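Local atomic coordinates of aminoglycoside N(3)-acetyltransferase III (PDB entry 7LAO), a protein that transfers the acetyl group of acetyl-CoA to the 3-amino group of 2-deoxystreptamine antibiotics such as gentamicin, kanamycin and tobramycin, giving resistance to them. Residues N4-I9 / A40-S45; A163-V168 / T227-Y232. All coordinates share one frame; numbering follows the deposited sequence. Where two conformers were deposited one is given.

Interaction 1: N4-I9 / A40-S45; sequences NTIESI and AASVVS
Ile6 lies against Ser42 and Ser45 where the first turn of helix 6-16 packs on the first turns of helix 40-51, a helix-to-helix contact near the N-terminus of this antibiotic N-acetyltransferase. The isoleucine reaches over with its longer branch: CG1 stands 3.5 Å from Ser42 CB, tighter than usual for two carbons, and CD1 runs on to lie 3.8 Å from Ser45 CB. With CG1 beside the backbone N (chi1 -77°) and the branch then extended, the ethyl arm spans two residues one helical turn apart. Serine suits both places, since its short side chain lets the backbones come close, with Ile6 CA and Ser42 CA 5.7 Å apart. The hydroxyl of the buried Ser42 is hydrogen-bonded to the carbonyl oxygen of Glu37, which is consistent with hydrocarbon lying beside it. A capping box brackets Ile6 and probably steadies the turn that carries it. In this box the N-cap residue Thr5 receives Ser8 N at OG1, 3.2 Å away, while Thr5 N gives a nearly straight bond (174°) to Ser8 OG. That same Ser8 OG also accepts from Asn4 ND2 at 3.1 Å, the oxygen lying 29° out of the plane of the asparagine amide.

Interaction 2: A163-V168 / T227-Y232; sequences APLDSV and TIAKAY
Leu165, in the loop that follows strand 157-161 of the central sheet, meets Ala229 and Lys230 of helix 224-233. Ahead of it, Pro164 turns its carbonyl to the residues that follow. Its oxygen accepts from the backbone N of Ser167 at 3.0 Å and, in one of the two deposited conformers of that serine, from OG as well. The bond from Ser167 N closes the short 3-10 turn that holds Leu165 and Asp166. Leu165 points its CB at helix 224-233 and meets Ala229 CB at 4.0 Å; alanine's small methyl lets the leucine approach the helix backbone. With CG beside the backbone N (chi1 -69°), the branch carries CD1 along to Lys230, where it touches CG at 3.7 Å, the two side chains crossing at a slant. Lysine fits this margin because its aliphatic stem packs on the leucine while the chain, bent further out, takes its amine toward Glu226 in a long, weak ion pair. Leu165 also touches Leu160 of strand 157-161 and Tyr249 and Phe251 of strand 246-252, which places it between the sheet and helix 224-233, whose Ile228 and Tyr232 pack against helix 253-268.

How the interactions relate
Interactions 1 and 2 lie in series along the chain and their centres are 25 Å apart; they share no helix or strand and do not touch. Both are small, partly buried van der Waals contacts in which one branched side chain meets two residues of a helix. Interaction 1 is the more peripheral, its centre about 21 Å from the centre of the chain, and joins two helix beginnings with serines facing the isoleucine. Interaction 2 is nearer, at about 13 Å, and fastens a loop leaving the central sheet to a helix through a leucine, an alanine and a lysine stem. Polar bonds shape the backbone in each: a capping box in 4-9, a short 3-10 turn in 163-168.

Interaction 1: N4-I9 / A40-S45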
loop_
_atom_site.group_PDB
_atom_site.type_symbol
_atom_site.label_atom_id
_atom_site.label_comp_id
_atom_site.label_asym_id
_atom_site.label_seq_id
_atom_site.Cartn_x
_atom_site.Cartn_y
_atom_site.Cartn_z
ATOM N N ASN A 4 16.553 -14.053 -13.901
ATOM C CA ASN A 4 16.141 -14.934 -12.841
ATOM C C ASN A 4 14.854 -15.675 -13.230
ATOM O O ASN A 4 14.200 -15.378 -14.226
ATOM C CB ASN A 4 15.938 -14.119 -11.542
ATOM C CG ASN A 4 17.254 -13.805 -10.883
ATOM O OD1 ASN A 4 17.694 -12.648 -10.817
ATOM N ND2 ASN A 4 17.937 -14.856 -10.476
ATOM N N THR A 5 14.500 -16.654 -12.421
ATOM C CA THR A 5 13.441 -17.597 -12.723
ATOM C C THR A 5 12.379 -17.532 -11.622
ATOM O O THR A 5 12.544 -16.870 -10.593
ATOM C CB THR A 5 14.027 -19.007 -12.911
ATOM O OG1 THR A 5 14.770 -19.423 -11.753
ATOM C CG2 THR A 5 14.945 -19.034 -14.127
ATOM N N ILE A 6 11.234 -18.172 -11.848
ATOM C CA ILE A 6 10.268 -18.237 -10.758
ATOM C C ILE A 6 10.895 -18.901 -9.535
ATOM O O ILE A 6 10.735 -18.431 -8.391
ATOM C CB ILE A 6 8.987 -18.953 -11.220
ATOM C CG1 ILE A 6 8.161 -18.004 -12.079
ATOM C CG2 ILE A 6 8.159 -19.357 -10.034
ATOM C CD1 ILE A 6 7.031 -18.708 -12.861
ATOM N N GLU A 7 11.644 -19.986 -9.756
ATOM C CA GLU A 7 12.165 -20.765 -8.637
ATOM C C GLU A 7 13.263 -20.016 -7.889
ATOM O O GLU A 7 13.380 -20.143 -6.665
ATOM C CB GLU A 7 12.704 -22.107 -9.126
ATOM C CG GLU A 7 11.632 -23.058 -9.652
ATOM C CD GLU A 7 11.234 -22.752 -11.098
ATOM O OE1 GLU A 7 12.008 -22.058 -11.797
ATOM O OE2 GLU A 7 10.137 -23.198 -11.528
ATOM N N SER A 8 14.081 -19.251 -8.603
ATOM C CA SER A 8 15.179 -18.540 -7.946
ATOM C C SER A 8 14.650 -17.377 -7.124
ATOM O O SER A 8 15.125 -17.130 -6.009
ATOM C CB SER A 8 16.201 -18.060 -8.980
ATOM O OG SER A 8 15.794 -16.896 -9.678
ATOM N N ILE A 9 13.628 -16.685 -7.635
ATOM C CA ILE A 9 12.981 -15.630 -6.853
ATOM C C ILE A 9 12.272 -16.204 -5.632
ATOM O O ILE A 9 12.309 -15.603 -4.548
ATOM C CB ILE A 9 12.012 -14.804 -7.719
ATOM C CG1 ILE A 9 12.724 -14.188 -8.967
ATOM C CG2 ILE A 9 11.275 -13.739 -6.804
ATOM C CD1 ILE A 9 13.970 -13.342 -8.642
ATOM N N ALA A 40 6.756 -9.615 -14.966
ATOM C CA ALA A 40 6.166 -9.324 -13.663
ATOM C C ALA A 40 5.171 -10.390 -13.247
ATOM O O ALA A 40 4.912 -10.557 -12.048
ATOM C CB ALA A 40 5.477 -7.962 -13.683
ATOM N N ALA A 41 4.556 -11.081 -14.220
ATOM C CA ALA A 41 3.657 -12.165 -13.856
ATOM C C ALA A 41 4.401 -13.247 -13.090
ATOM O O ALA A 41 3.840 -13.856 -12.172
ATOM C CB ALA A 41 2.993 -12.761 -15.120
ATOM N N SER A 42 5.666 -13.501 -13.450
ATOM C CA SER A 42 6.448 -14.526 -12.766
ATOM C C SER A 42 6.852 -14.100 -11.376
ATOM O O SER A 42 7.053 -14.961 -10.516
ATOM C CB SER A 42 7.734 -14.855 -13.522
ATOM O OG SER A 42 7.446 -15.385 -14.774
ATOM N N VAL A 43 7.009 -12.797 -11.138
ATOM C CA VAL A 43 7.213 -12.353 -9.768
ATOM C C VAL A 43 5.981 -12.686 -8.900
ATOM O O VAL A 43 6.112 -13.168 -7.769
ATOM C CB VAL A 43 7.558 -10.856 -9.723
ATOM C CG1 VAL A 43 7.735 -10.419 -8.264
ATOM C CG2 VAL A 43 8.866 -10.530 -10.559
ATOM N N VAL A 44 4.772 -12.498 -9.433
ATOM C CA VAL A 44 3.571 -12.885 -8.663
ATOM C C VAL A 44 3.570 -14.393 -8.373
ATOM O O VAL A 44 3.351 -14.832 -7.223
ATOM C CB VAL A 44 2.296 -12.434 -9.403
ATOM C CG1 VAL A 44 0.988 -13.001 -8.711
ATOM C CG2 VAL A 44 2.243 -10.882 -9.464
ATOM N N SER A 45 3.881 -15.198 -9.391
ATOM C CA SER A 45 4.006 -16.648 -9.248
ATOM C C SER A 45 5.018 -17.023 -8.175
ATOM O O SER A 45 4.787 -17.939 -7.394
ATOM C CB SER A 45 4.430 -17.248 -10.586
ATOM O OG SER A 45 3.505 -16.835 -11.568
#

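Interaction 2: A163-V168 / T227-Y232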
loop_
_atom_site.group_PDB
_atom_site.type_symbol
_atom_site.label_atom_id
_atom_site.label_comp_id
_atom_site.label_asym_id
_atom_site.label_seq_id
_atom_site.Cartn_x
_atom_site.Cartn_y
_atom_site.Cartn_z
ATOM N N ALA A 163 12.010 -1.294 -3.323
ATOM C CA ALA A 163 11.330 -0.015 -3.152
ATOM C C ALA A 163 11.932 0.714 -1.943
ATOM O O ALA A 163 12.475 0.074 -1.048
ATOM C CB ALA A 163 9.824 -0.222 -2.954
ATOM N N PRO A 164 11.898 2.039 -1.910
ATOM C CA PRO A 164 12.560 2.756 -0.809
ATOM C C PRO A 164 11.721 2.695 0.472
ATOM O O PRO A 164 10.538 2.326 0.471
ATOM C CB PRO A 164 12.704 4.182 -1.344
ATOM C CG PRO A 164 11.576 4.294 -2.375
ATOM C CD PRO A 164 11.383 2.943 -2.959
ATOM N N LEU A 165 12.371 3.063 1.593
ATOM C CA LEU A 165 11.699 2.994 2.881
ATOM C C LEU A 165 10.450 3.889 2.945
ATOM O O LEU A 165 9.519 3.586 3.703
ATOM C CB LEU A 165 12.684 3.364 3.973
ATOM C CG LEU A 165 13.821 2.385 4.241
ATOM C CD1 LEU A 165 14.441 2.868 5.532
ATOM C CD2 LEU A 165 13.289 0.965 4.404
ATOM N N ASP A 166 10.402 4.983 2.166
ATOM C CA ASP A 166 9.205 5.817 2.178
ATOM C C ASP A 166 7.986 5.129 1.560
ATOM O O ASP A 166 6.883 5.690 1.637
ATOM C CB ASP A 166 9.449 7.175 1.489
ATOM C CG ASP A 166 9.792 7.057 0.003
ATOM O OD1 ASP A 166 9.790 5.939 -0.543
ATOM O OD2 ASP A 166 10.075 8.101 -0.627
ATOM N N SER A 167 8.120 3.950 0.959
ATOM C CA SER A 167 6.952 3.293 0.392
ATOM C C SER A 167 6.262 2.340 1.384
ATOM O O SER A 167 5.387 1.566 0.967
ATOM C CB SER A 167 7.334 2.555 -0.904
ATOM O OG SER A 167 8.153 1.423 -0.666
ATOM N N VAL A 168 6.622 2.386 2.687
ATOM C CA VAL A 168 6.014 1.491 3.693
ATOM C C VAL A 168 4.618 1.978 4.097
ATOM O O VAL A 168 4.421 2.638 5.133
ATOM C CB VAL A 168 6.937 1.311 4.925
ATOM C CG1 VAL A 168 6.301 0.346 5.931
ATOM C CG2 VAL A 168 8.259 0.721 4.513
ATOM N N THR A 227 11.005 8.727 7.919
ATOM C CA THR A 227 11.696 9.007 9.173
ATOM C C THR A 227 11.541 7.821 10.125
ATOM O O THR A 227 12.524 7.321 10.679
ATOM C CB THR A 227 11.149 10.309 9.788
ATOM O OG1 THR A 227 11.390 11.391 8.883
ATOM C CG2 THR A 227 11.834 10.657 11.122
ATOM N N ILE A 228 10.322 7.298 10.243
ATOM C CA ILE A 228 10.042 6.246 11.214
ATOM C C ILE A 228 10.687 4.927 10.801
ATOM O O ILE A 228 11.273 4.222 11.636
ATOM C CB ILE A 228 8.525 6.090 11.404
ATOM C CG1 ILE A 228 7.968 7.318 12.138
ATOM C CG2 ILE A 228 8.236 4.850 12.219
ATOM C CD1 ILE A 228 6.472 7.437 12.040
ATOM N N ALA A 229 10.600 4.579 9.509
ATOM C CA ALA A 229 11.187 3.335 9.039
ATOM C C ALA A 229 12.681 3.329 9.246
ATOM O O ALA A 229 13.248 2.317 9.672
ATOM C CB ALA A 229 10.862 3.113 7.555
ATOM N N LYS A 230 13.342 4.440 8.932
ATOM C CA LYS A 230 14.782 4.511 9.167
ATOM C C LYS A 230 15.114 4.309 10.640
ATOM O O LYS A 230 16.078 3.605 10.986
ATOM C CB LYS A 230 15.337 5.847 8.684
ATOM C CG LYS A 230 15.300 6.052 7.186
ATOM C CD LYS A 230 15.369 7.546 6.851
ATOM C CE LYS A 230 16.755 7.994 6.546
ATOM N NZ LYS A 230 17.031 7.648 5.121
ATOM N N ALA A 231 14.374 4.984 11.526
ATOM C CA ALA A 231 14.621 4.812 12.953
ATOM C C ALA A 231 14.341 3.381 13.382
ATOM O O ALA A 231 15.111 2.816 14.173
ATOM C CB ALA A 231 13.765 5.785 13.780
ATOM N N TYR A 232 13.293 2.744 12.802
ATOM C CA TYR A 232 12.994 1.360 13.163
ATOM C C TYR A 232 14.101 0.421 12.704
ATOM O O TYR A 232 14.485 -0.515 13.426
ATOM C CB TYR A 232 11.645 0.916 12.567
ATOM C CG TYR A 232 11.266 -0.513 12.898
ATOM C CD1 TYR A 232 10.706 -0.855 14.146
ATOM C CD2 TYR A 232 11.429 -1.539 11.935
ATOM C CE1 TYR A 232 10.354 -2.204 14.451
ATOM C CE2 TYR A 232 11.055 -2.852 12.222
ATOM C CZ TYR A 232 10.519 -3.175 13.448
ATOM O OH TYR A 232 10.229 -4.501 13.700
#